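PDB 2YYS: proline iminopeptidase-related protein, which belongs to the S33 peptidase family of alpha/beta hydrolases and may act as a peptidase, though its function has not been established. Local coordinates for residues A13-E18 and G64-L69; P26-L31 and D48-F53; E111-F116 and E217-Y222; R169-T174 and A253-W258. One frame throughout, in Å; residues are numbered along the deposited sequence.

Contact 1 of 4, residues A13-E18 and G64-L69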
# COMPACT_ATOMS: atom_id res chain seq x y z
N ALA A 13 15.59 -1.55 -12.96
CA ALA A 13 15.67 -2.23 -11.66
C ALA A 13 15.45 -3.73 -11.79
O ALA A 13 14.90 -4.18 -12.78
CB ALA A 13 14.63 -1.65 -10.71
N GLU A 14 15.86 -4.49 -10.77
CA GLU A 14 15.47 -5.89 -10.63
C GLU A 14 14.65 -6.04 -9.37
O GLU A 14 15.10 -5.68 -8.28
CB GLU A 14 16.69 -6.83 -10.58
CG GLU A 14 17.45 -6.86 -11.89
CD GLU A 14 18.32 -8.09 -12.08
OE1 GLU A 14 17.90 -9.21 -11.76
OE2 GLU A 14 19.43 -7.92 -12.60
N LEU A 15 13.45 -6.57 -9.55
CA LEU A 15 12.48 -6.69 -8.47
C LEU A 15 12.44 -8.10 -7.89
O LEU A 15 12.46 -9.09 -8.62
CB LEU A 15 11.09 -6.32 -8.99
CG LEU A 15 10.95 -4.98 -9.72
CD1 LEU A 15 9.53 -4.80 -10.20
CD2 LEU A 15 11.35 -3.82 -8.86
N TYR A 16 12.41 -8.18 -6.56
CA TYR A 16 12.09 -9.42 -5.87
C TYR A 16 10.59 -9.72 -6.08
O TYR A 16 9.74 -8.91 -5.72
CB TYR A 16 12.42 -9.32 -4.38
CG TYR A 16 12.01 -10.54 -3.64
CD1 TYR A 16 12.83 -11.67 -3.57
CD2 TYR A 16 10.77 -10.59 -3.01
CE1 TYR A 16 12.42 -12.81 -2.89
CE2 TYR A 16 10.35 -11.71 -2.35
CZ TYR A 16 11.18 -12.82 -2.28
OH TYR A 16 10.71 -13.94 -1.61
N VAL A 17 10.30 -10.88 -6.66
CA VAL A 17 8.95 -11.24 -7.04
C VAL A 17 8.61 -12.61 -6.49
O VAL A 17 9.42 -13.53 -6.55
CB VAL A 17 8.81 -11.26 -8.60
CG1 VAL A 17 7.46 -11.77 -9.02
CG2 VAL A 17 9.05 -9.87 -9.17
N GLU A 18 7.41 -12.72 -5.92
CA GLU A 18 6.81 -14.00 -5.54
C GLU A 18 5.51 -14.14 -6.32
O GLU A 18 4.51 -13.46 -6.04
CB GLU A 18 6.54 -14.08 -4.04
CG GLU A 18 7.76 -13.75 -3.18
CD GLU A 18 7.46 -13.71 -1.69
OE1 GLU A 18 6.28 -13.55 -1.32
OE2 GLU A 18 8.41 -13.83 -0.88
N GLY A 64 13.33 -3.18 0.11
CA GLY A 64 13.21 -4.48 0.75
C GLY A 64 14.20 -5.46 0.14
O GLY A 64 15.39 -5.19 0.12
N ARG A 65 13.68 -6.55 -0.40
CA ARG A 65 14.49 -7.65 -0.92
C ARG A 65 14.93 -7.45 -2.35
O ARG A 65 15.68 -8.27 -2.88
CB ARG A 65 13.73 -8.96 -0.79
CG ARG A 65 13.39 -9.31 0.63
CD ARG A 65 12.28 -10.34 0.77
NE ARG A 65 10.98 -9.76 0.45
CZ ARG A 65 9.82 -10.36 0.62
NH1 ARG A 65 9.76 -11.59 1.11
NH2 ARG A 65 8.70 -9.74 0.27
N SER A 66 14.46 -6.39 -2.99
CA SER A 66 14.86 -6.05 -4.35
C SER A 66 16.27 -5.49 -4.42
O SER A 66 16.80 -4.96 -3.44
CB SER A 66 13.89 -5.05 -4.98
OG SER A 66 12.61 -5.64 -5.13
N LEU A 67 16.83 -5.58 -5.61
CA LEU A 67 18.22 -5.26 -5.83
C LEU A 67 18.49 -3.76 -5.65
O LEU A 67 17.76 -2.88 -6.15
CB LEU A 67 18.64 -5.75 -7.23
CG LEU A 67 20.13 -5.70 -7.60
CD1 LEU A 67 21.00 -6.46 -6.60
CD2 LEU A 67 20.35 -6.28 -9.00
N GLU A 68 19.56 -3.48 -4.90
CA GLU A 68 19.94 -2.13 -4.54
C GLU A 68 20.18 -1.32 -5.81
O GLU A 68 20.83 -1.79 -6.74
CB GLU A 68 21.21 -2.19 -3.67
CG GLU A 68 21.51 -0.91 -2.90
CD GLU A 68 22.63 -1.07 -1.86
OE1 GLU A 68 22.80 -2.18 -1.28
OE2 GLU A 68 23.34 -0.08 -1.60
N LEU A 69 19.61 -0.13 -5.86
CA LEU A 69 19.75 0.72 -7.03
C LEU A 69 20.92 1.67 -6.84
O LEU A 69 21.31 1.95 -5.70
CB LEU A 69 18.47 1.52 -7.28
CG LEU A 69 17.26 0.69 -7.72
CD1 LEU A 69 16.07 1.58 -7.94
CD2 LEU A 69 17.56 -0.10 -8.98
O HOH W 1 15.55 -3.13 -7.58
O HOH W 2 18.10 -3.17 -9.46
O HOH W 3 6.19 -11.22 0.12
O HOH W 4 7.62 -14.00 1.64
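The guanidinium of R65 reaches across the ring of Y16 where strand 14-20 of the alpha/beta-hydrolase sheet meets the loop that leaves strand 54-58. Y16 CE2 stands over the middle of the guanidinium, 3.3 Å from R65 CZ, with the two planes tilted 28° apart. Nearer the backbone, R65 CD makes a CH-pi contact over the same ring, 4.0 Å from the Y16 centroid. The R65 chain bends at chi3 (-73°), which lays the charged group against the CE2 rim, within reach of E18. There E18 OE2 lies 3.3 Å from R65 NH1 but well off the guanidinium plane, a salt bridge of charge alone in which no N-H is aimed at the oxygen. Waters 3 and 4, in that plane, bridge the two groups. R65 NE is paired with D59 and E18 OE1 with R43, so the charges are shared among several partners. A leucine in place of R65 would probably leave D59 and E18 with one positive partner fewer and Y16 CE2 without the flat group it lies over. Y16 N donates to S66 OG at 2.9 Å, and that hydroxyl also bonds D59 O. L67 N donates to E14 O at 3.2 Å, and water 1 links E14 O with L67 O, while the side chains of E14 and L67 run side by side. At the far end, A13 CB touches L69 CD2 at 3.7 Å.

Contact 2 of 4, residues P26-L31 and D48-F53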
# COMPACT_ATOMS: atom_id res chain seq x y z
N PRO A 26 -7.00 -15.79 -12.41
CA PRO A 26 -7.14 -14.33 -12.47
C PRO A 26 -6.04 -13.66 -11.65
O PRO A 26 -5.79 -14.11 -10.55
CB PRO A 26 -8.51 -14.07 -11.87
CG PRO A 26 -8.85 -15.29 -11.09
CD PRO A 26 -8.13 -16.44 -11.73
N ALA A 27 -5.41 -12.63 -12.20
CA ALA A 27 -4.18 -12.10 -11.64
C ALA A 27 -4.41 -10.86 -10.78
O ALA A 27 -5.21 -9.99 -11.13
CB ALA A 27 -3.23 -11.78 -12.76
N LEU A 28 -3.69 -10.80 -9.65
CA LEU A 28 -3.63 -9.63 -8.77
C LEU A 28 -2.20 -9.26 -8.51
O LEU A 28 -1.39 -10.14 -8.20
CB LEU A 28 -4.30 -9.92 -7.43
CG LEU A 28 -5.76 -10.30 -7.53
CD1 LEU A 28 -6.27 -10.84 -6.21
CD2 LEU A 28 -6.57 -9.08 -7.97
N PHE A 29 -1.89 -7.97 -8.62
CA PHE A 29 -0.59 -7.44 -8.26
C PHE A 29 -0.70 -6.71 -6.93
O PHE A 29 -1.66 -5.97 -6.69
CB PHE A 29 -0.07 -6.52 -9.36
CG PHE A 29 0.48 -7.27 -10.54
CD1 PHE A 29 1.83 -7.27 -10.80
CD2 PHE A 29 -0.35 -8.02 -11.34
CE1 PHE A 29 2.34 -7.99 -11.87
CE2 PHE A 29 0.16 -8.74 -12.41
CZ PHE A 29 1.50 -8.73 -12.66
N VAL A 30 0.28 -6.93 -6.05
CA VAL A 30 0.24 -6.37 -4.70
C VAL A 30 1.21 -5.21 -4.62
O VAL A 30 2.38 -5.34 -4.98
CB VAL A 30 0.57 -7.43 -3.65
CG1 VAL A 30 0.54 -6.86 -2.22
CG2 VAL A 30 -0.42 -8.56 -3.77
N LEU A 31 0.70 -4.06 -4.19
CA LEU A 31 1.49 -2.85 -4.05
C LEU A 31 1.64 -2.48 -2.57
O LEU A 31 0.71 -1.97 -1.94
CB LEU A 31 0.83 -1.72 -4.85
CG LEU A 31 0.95 -1.88 -6.38
CD1 LEU A 31 -0.01 -0.95 -7.11
CD2 LEU A 31 2.38 -1.61 -6.83
N ASP A 48 -4.12 -16.15 2.69
CA ASP A 48 -5.16 -17.13 3.05
C ASP A 48 -6.49 -16.90 2.33
O ASP A 48 -7.29 -17.83 2.18
CB ASP A 48 -5.44 -17.11 4.56
CG ASP A 48 -4.29 -17.66 5.39
OD1 ASP A 48 -3.45 -18.44 4.87
OD2 ASP A 48 -4.18 -17.36 6.59
N TYR A 49 -6.74 -15.67 1.90
CA TYR A 49 -7.98 -15.31 1.22
C TYR A 49 -7.86 -15.33 -0.30
O TYR A 49 -8.84 -15.08 -0.99
CB TYR A 49 -8.44 -13.94 1.71
CG TYR A 49 -8.44 -13.86 3.22
CD1 TYR A 49 -9.28 -14.68 3.98
CD2 TYR A 49 -7.58 -13.00 3.89
CE1 TYR A 49 -9.28 -14.63 5.36
CE2 TYR A 49 -7.57 -12.94 5.30
CZ TYR A 49 -8.42 -13.75 6.02
OH TYR A 49 -8.42 -13.70 7.40
N LEU A 50 -6.68 -15.66 -0.83
CA LEU A 50 -6.37 -15.44 -2.24
C LEU A 50 -6.05 -16.72 -3.03
O LEU A 50 -5.41 -16.67 -4.09
CB LEU A 50 -5.20 -14.45 -2.34
CG LEU A 50 -5.47 -13.04 -1.84
CD1 LEU A 50 -4.24 -12.17 -2.04
CD2 LEU A 50 -6.69 -12.39 -2.50
N GLU A 51 -6.49 -17.87 -2.54
CA GLU A 51 -6.27 -19.11 -3.28
C GLU A 51 -7.15 -19.06 -4.52
O GLU A 51 -8.24 -18.49 -4.50
CB GLU A 51 -6.55 -20.33 -2.40
CG GLU A 51 -5.39 -20.60 -1.42
CD GLU A 51 -5.73 -21.63 -0.34
OE1 GLU A 51 -6.66 -22.44 -0.56
OE2 GLU A 51 -5.06 -21.62 0.72
N GLY A 52 -6.66 -19.59 -5.63
CA GLY A 52 -7.39 -19.42 -6.89
C GLY A 52 -7.25 -18.03 -7.52
O GLY A 52 -7.93 -17.72 -8.51
N PHE A 53 -6.41 -17.17 -6.97
CA PHE A 53 -5.88 -16.05 -7.74
C PHE A 53 -4.42 -16.36 -8.04
O PHE A 53 -3.76 -17.08 -7.30
CB PHE A 53 -5.96 -14.74 -6.98
CG PHE A 53 -7.34 -14.14 -6.92
CD1 PHE A 53 -7.81 -13.31 -7.93
CD2 PHE A 53 -8.16 -14.38 -5.82
CE1 PHE A 53 -9.07 -12.74 -7.85
CE2 PHE A 53 -9.43 -13.82 -5.75
CZ PHE A 53 -9.89 -13.00 -6.76
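P26 and F53 bring the two backbones nearest, CA to CA 5.2 Å, where a type II beta turn from L50 to F53 delivers the chain to strand 54-58. The segments thus sit near the start and end of a beta-alpha-beta crossover of the alpha/beta-hydrolase fold, running from strand 27-31 through helix 40-46 to its parallel neighbour. The turn is closed by F53 N bonding L50 O, and G52 takes the positive-phi corner (76°), where a side chain would be jammed against the preceding carbonyl. L28 reaches toward the turn, and its CD1 comes down on one face of the F53 ring, 3.6 Å from the ring centroid in a CH-pi contact that falls nearer the CG and CD1 rim. The same methyl also meets L50 CD2 at 4.0 Å, roughly at right angles to its approach to the ring. L50 also touches F269 and L273 of helix 262-274. P26 crosses F53 at about a right angle, its CG 3.9 Å from F53 CD1, and a glycerol, probably from the crystallisation liquor, lies about 3 Å from the proline side chain. The P26 carbonyl faces the ring edge, with P26 O 3.4 Å from F53 CD1.

Contact 3 of 4, residues E111-F116 and E217-Y222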
# COMPACT_ATOMS: atom_id res chain seq x y z
N GLU A 111 -2.72 5.51 -9.80
CA GLU A 111 -2.03 5.94 -11.01
C GLU A 111 -1.94 4.82 -12.06
O GLU A 111 -2.04 5.10 -13.25
CB GLU A 111 -0.63 6.47 -10.69
CG GLU A 111 -0.67 7.90 -10.20
CD GLU A 111 -1.12 8.85 -11.30
OE1 GLU A 111 -0.33 9.05 -12.26
OE2 GLU A 111 -2.27 9.33 -11.22
N VAL A 112 -1.76 3.57 -11.62
CA VAL A 112 -1.81 2.44 -12.54
C VAL A 112 -3.19 2.36 -13.20
O VAL A 112 -3.30 2.23 -14.41
CB VAL A 112 -1.46 1.11 -11.85
CG1 VAL A 112 -1.86 -0.08 -12.71
CG2 VAL A 112 0.02 1.03 -11.52
N LEU A 113 -4.25 2.43 -12.40
CA LEU A 113 -5.61 2.43 -12.95
C LEU A 113 -5.85 3.57 -13.94
O LEU A 113 -6.42 3.37 -15.00
CB LEU A 113 -6.65 2.51 -11.84
CG LEU A 113 -6.89 1.25 -11.03
CD1 LEU A 113 -7.61 1.61 -9.74
CD2 LEU A 113 -7.69 0.25 -11.82
N ARG A 114 -5.40 4.77 -13.59
CA ARG A 114 -5.67 5.94 -14.41
C ARG A 114 -5.00 5.81 -15.78
O ARG A 114 -5.61 6.12 -16.80
CB ARG A 114 -5.19 7.20 -13.70
CG ARG A 114 -5.62 8.49 -14.39
CD ARG A 114 -5.09 9.74 -13.72
NE ARG A 114 -3.63 9.82 -13.73
CZ ARG A 114 -2.87 10.16 -14.78
NH1 ARG A 114 -3.40 10.47 -15.95
NH2 ARG A 114 -1.55 10.19 -14.64
N ARG A 115 -3.76 5.33 -15.79
CA ARG A 115 -2.97 5.28 -17.01
C ARG A 115 -3.16 4.00 -17.80
O ARG A 115 -2.85 3.97 -18.99
CB ARG A 115 -1.48 5.46 -16.68
CG ARG A 115 -1.19 6.81 -16.06
CD ARG A 115 0.23 7.00 -15.60
NE ARG A 115 1.17 6.70 -16.67
CZ ARG A 115 2.47 6.56 -16.52
NH1 ARG A 115 3.04 6.69 -15.32
NH2 ARG A 115 3.22 6.30 -17.58
N PHE A 116 -3.66 2.94 -17.19
CA PHE A 116 -3.57 1.61 -17.81
C PHE A 116 -4.90 0.84 -17.74
O PHE A 116 -5.30 0.37 -16.68
CB PHE A 116 -2.40 0.82 -17.21
CG PHE A 116 -1.06 1.41 -17.57
CD1 PHE A 116 -0.60 1.37 -18.88
CD2 PHE A 116 -0.28 2.05 -16.60
CE1 PHE A 116 0.64 1.94 -19.23
CE2 PHE A 116 0.96 2.62 -16.94
CZ PHE A 116 1.41 2.57 -18.26
N GLU A 217 -14.58 6.30 -10.38
CA GLU A 217 -13.98 5.21 -11.12
C GLU A 217 -15.06 4.21 -11.50
O GLU A 217 -15.75 3.65 -10.64
CB GLU A 217 -12.89 4.53 -10.27
CG GLU A 217 -12.24 3.31 -10.93
CD GLU A 217 -11.72 3.61 -12.31
OE1 GLU A 217 -10.81 4.44 -12.42
OE2 GLU A 217 -12.23 3.05 -13.30
N ARG A 218 -15.16 3.97 -12.80
CA ARG A 218 -16.08 3.01 -13.38
C ARG A 218 -15.75 1.58 -12.95
O ARG A 218 -16.64 0.82 -12.59
CB ARG A 218 -15.99 3.10 -14.90
CG ARG A 218 -16.84 2.11 -15.65
CD ARG A 218 -17.31 2.64 -16.99
NE ARG A 218 -17.91 1.61 -17.84
CZ ARG A 218 -19.08 0.99 -17.62
NH1 ARG A 218 -19.84 1.26 -16.56
NH2 ARG A 218 -19.51 0.09 -18.51
N ARG A 219 -14.48 1.21 -13.02
CA ARG A 219 -14.04 -0.11 -12.59
C ARG A 219 -14.27 -0.31 -11.10
O ARG A 219 -14.29 0.64 -10.34
CB ARG A 219 -12.55 -0.32 -12.91
CG ARG A 219 -12.24 -0.57 -14.39
CD ARG A 219 -10.79 -0.34 -14.76
NE ARG A 219 -10.45 1.07 -14.59
CZ ARG A 219 -9.33 1.65 -14.98
NH1 ARG A 219 -9.18 2.95 -14.77
NH2 ARG A 219 -8.35 0.96 -15.56
N PRO A 220 -14.45 -1.56 -10.69
CA PRO A 220 -14.64 -1.90 -9.28
C PRO A 220 -13.45 -1.52 -8.39
O PRO A 220 -12.32 -1.91 -8.65
CB PRO A 220 -14.84 -3.42 -9.29
CG PRO A 220 -14.57 -3.88 -10.66
CD PRO A 220 -14.53 -2.74 -11.57
N LEU A 221 -13.76 -0.77 -7.34
CA LEU A 221 -12.78 -0.22 -6.42
C LEU A 221 -13.39 -0.31 -5.02
O LEU A 221 -14.56 0.03 -4.83
CB LEU A 221 -12.50 1.23 -6.82
CG LEU A 221 -11.15 1.91 -6.58
CD1 LEU A 221 -10.02 1.10 -7.08
CD2 LEU A 221 -11.14 3.25 -7.30
N TYR A 222 -12.61 -0.75 -4.04
CA TYR A 222 -13.07 -0.89 -2.66
C TYR A 222 -12.03 -0.30 -1.73
O TYR A 222 -10.83 -0.44 -1.96
CB TYR A 222 -13.26 -2.37 -2.31
CG TYR A 222 -14.67 -2.80 -1.98
CD1 TYR A 222 -15.63 -2.89 -2.98
CD2 TYR A 222 -15.04 -3.15 -0.67
CE1 TYR A 222 -16.93 -3.29 -2.71
CE2 TYR A 222 -16.35 -3.56 -0.37
CZ TYR A 222 -17.30 -3.63 -1.40
OH TYR A 222 -18.61 -4.03 -1.15
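L113 O is gripped by both terminal nitrogens of R219: NH1 at 2.8 Å, and NH2 through a weak bond at 3.1 Å. NH1 comes from above the carbonyl plane, 61° out of it, rather than along a lone pair. NH2 also makes a weak bond to F116 O, which lies at the guanidinium edge, and bonds A119 O beyond the segments. A bend at chi3 (-65°) turns the guanidinium to these carbonyls. R219 thus gathers backbone carbonyls at the C-terminal end of helix 105-115, where its positive charge probably suits the helix dipole. In the alpha/beta-hydrolase fold this helix connects strands 97-102 and 119-125, while R219 stands just ahead of strand 221-226, the next parallel strand. E217 fixes the guanidinium from its own segment: R219 grips it side-on in a salt bridge, NE to OE2 at 3.0 Å and NH1 to OE1, both nitrogens coming from above the carboxylate plane. E217 OE2 further accepts R219 N on its anti lone pair. One guanidinium face is covered by L113, whose CD2 sits over its centre, 3.8 Å from R219 CZ. A methionine in place of R219, with no N-H to offer, would probably leave L113 O without its main side-chain donor and E217 without its countercharge. The other methyl, L113 CD1, meets L221 CD1 at 3.6 Å, the two leucines passing each other in opposite directions, both touching A122.

Contact 4 of 4, residues R169-T174 and A253-W258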
# COMPACT_ATOMS: atom_id res chain seq x y z
N ARG A 169 2.03 4.77 17.34
CA ARG A 169 0.81 5.27 17.98
C ARG A 169 -0.35 5.38 16.98
O ARG A 169 -1.48 4.97 17.27
CB ARG A 169 1.08 6.63 18.62
CG ARG A 169 0.30 6.89 19.87
CD ARG A 169 0.76 8.15 20.64
NE ARG A 169 2.13 7.96 21.10
CZ ARG A 169 3.08 8.88 21.10
NH1 ARG A 169 2.87 10.13 20.69
NH2 ARG A 169 4.28 8.54 21.54
N LEU A 170 -0.06 5.94 15.81
CA LEU A 170 -1.06 6.06 14.75
C LEU A 170 -1.48 4.69 14.23
O LEU A 170 -2.66 4.44 13.99
CB LEU A 170 -0.51 6.92 13.60
CG LEU A 170 -0.14 8.35 13.97
CD1 LEU A 170 0.29 9.10 12.73
CD2 LEU A 170 -1.29 9.09 14.65
N MET A 171 -0.52 3.78 14.09
CA MET A 171 -0.76 2.49 13.42
C MET A 171 -1.36 1.37 14.29
O MET A 171 -2.09 0.51 13.77
CB MET A 171 0.54 1.98 12.81
CG MET A 171 1.00 2.75 11.58
SD MET A 171 2.44 1.99 10.88
CE MET A 171 2.64 2.91 9.40
N PHE A 172 -1.04 1.37 15.58
CA PHE A 172 -1.32 0.21 16.45
C PHE A 172 -2.16 0.61 17.66
O PHE A 172 -1.65 1.19 18.61
CB PHE A 172 -0.01 -0.43 16.92
CG PHE A 172 0.83 -0.98 15.79
CD1 PHE A 172 0.40 -2.08 15.06
CD2 PHE A 172 2.03 -0.39 15.45
CE1 PHE A 172 1.16 -2.58 14.02
CE2 PHE A 172 2.80 -0.89 14.41
CZ PHE A 172 2.36 -1.98 13.70
N PRO A 173 -3.46 0.32 17.62
CA PRO A 173 -4.33 0.60 18.77
C PRO A 173 -3.99 -0.21 20.02
O PRO A 173 -4.26 0.29 21.11
CB PRO A 173 -5.73 0.22 18.26
CG PRO A 173 -5.49 -0.71 17.10
CD PRO A 173 -4.20 -0.26 16.48
N THR A 174 -3.44 -1.42 19.87
CA THR A 174 -3.01 -2.24 21.01
C THR A 174 -1.53 -2.63 20.96
O THR A 174 -0.99 -2.93 19.88
CB THR A 174 -3.78 -3.55 21.07
OG1 THR A 174 -3.49 -4.34 19.91
CG2 THR A 174 -5.31 -3.32 21.04
N ALA A 253 -9.41 -1.38 14.75
CA ALA A 253 -8.33 -1.86 13.90
C ALA A 253 -7.47 -0.68 13.48
O ALA A 253 -7.96 0.44 13.29
CB ALA A 253 -8.87 -2.58 12.70
N GLY A 254 -6.18 -0.94 13.38
CA GLY A 254 -5.21 0.05 12.98
C GLY A 254 -4.78 -0.20 11.54
O GLY A 254 -5.55 -0.71 10.73
N HIS A 255 -3.53 0.14 11.26
CA HIS A 255 -2.97 0.10 9.90
C HIS A 255 -2.81 -1.32 9.35
O HIS A 255 -3.08 -1.56 8.18
CB HIS A 255 -1.64 0.86 9.89
CG HIS A 255 -1.13 1.18 8.52
ND1 HIS A 255 -1.89 1.83 7.57
CD2 HIS A 255 0.07 0.93 7.94
CE1 HIS A 255 -1.17 1.97 6.47
NE2 HIS A 255 0.02 1.44 6.67
N TYR A 256 -2.37 -2.24 10.21
CA TYR A 256 -2.34 -3.66 9.87
C TYR A 256 -3.64 -4.26 10.35
O TYR A 256 -3.72 -5.00 11.32
CB TYR A 256 -1.10 -4.33 10.44
CG TYR A 256 0.13 -3.72 9.84
CD1 TYR A 256 0.65 -4.18 8.63
CD2 TYR A 256 0.72 -2.62 10.42
CE1 TYR A 256 1.76 -3.57 8.06
CE2 TYR A 256 1.81 -2.01 9.86
CZ TYR A 256 2.33 -2.48 8.69
OH TYR A 256 3.43 -1.84 8.17
N LEU A 257 -4.69 -3.94 9.61
CA LEU A 257 -6.03 -4.15 10.11
C LEU A 257 -6.41 -5.63 10.21
O LEU A 257 -7.24 -6.00 11.05
CB LEU A 257 -7.04 -3.29 9.33
CG LEU A 257 -7.33 -3.54 7.85
CD1 LEU A 257 -8.51 -2.71 7.39
CD2 LEU A 257 -6.12 -3.18 6.98
N TRP A 258 -5.75 -6.48 9.42
CA TRP A 258 -6.00 -7.92 9.44
C TRP A 258 -5.40 -8.58 10.70
O TRP A 258 -5.84 -9.65 11.10
CB TRP A 258 -5.45 -8.59 8.16
CG TRP A 258 -4.02 -8.27 7.90
CD1 TRP A 258 -2.94 -8.95 8.38
CD2 TRP A 258 -3.50 -7.19 7.12
NE1 TRP A 258 -1.78 -8.35 7.94
CE2 TRP A 258 -2.10 -7.27 7.16
CE3 TRP A 258 -4.08 -6.15 6.37
CZ2 TRP A 258 -1.27 -6.35 6.51
CZ3 TRP A 258 -3.26 -5.24 5.73
CH2 TRP A 258 -1.87 -5.34 5.80
O HOH W 5 -2.26 -2.22 13.18
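The loop that carries H255, which probably corresponds to the histidine of the alpha/beta-hydrolase triad, meets the end of helix 163-171. H255 N donates to M171 O at 2.9 Å, in the carbonyl plane and on a lone pair, with an N-H...O angle of 160°. Water 5 donates to the same oxygen and accepts from Y256 N, while G254 CA adds a C-H contact at 3.3 Å from M171 O. A side chain at G254 would run into both M171 O and the P173 ring, whose CD packs 3.7 Å from G254 CA. H255 lies alongside M171 and points the same way, because chi1 of -166° swings its ring away from the backbone N; M171 CE touches H255 CD2 at 3.6 Å. On the other side of its ring, ND1 bonds D229, a pairing consistent with the acid-histidine pair of such a triad. Helix 163-171 belongs to the helical insertion between strands 119-125 and 221-226, which in this family forms a cap over the site; a glycerol about 4 Å from the M171 side chain, probably from the crystallisation liquor, may mark a pocket there. M171 SD also makes an oblique Met-aromatic contact with Y256, 4.2 Å from CE2. F172 and Y256 meet rim to rim without stacking, their planes 10° apart. The touching atoms are F172 CE1 and Y256 CD2, 3.6 Å apart, while the Y256 ring also meets those of Y181 and H102.

Contacts 1, 2 and 3 all reach the same central sheet. Contact 2 is nested along the chain within the loop that contact 1 closes; their centres are about 20 Å apart and their nearest atoms about 7 Å. Contact 3 lies about 17 Å from contact 2 between centres, with nearest atoms about 5 Å apart and no touch. Contact 4 holds H255 of the H255-D229 pair, probably the counterpart of the family's acid-histidine pair. It sits across the chain's centre from contact 3, about 27 Å between centres, yet the two interlock in sequence: the segments alternate, and strand 221-226, which begins in contact 3, leads toward D229. Contact 4 is likewise about 27 Å from contact 1 between centres.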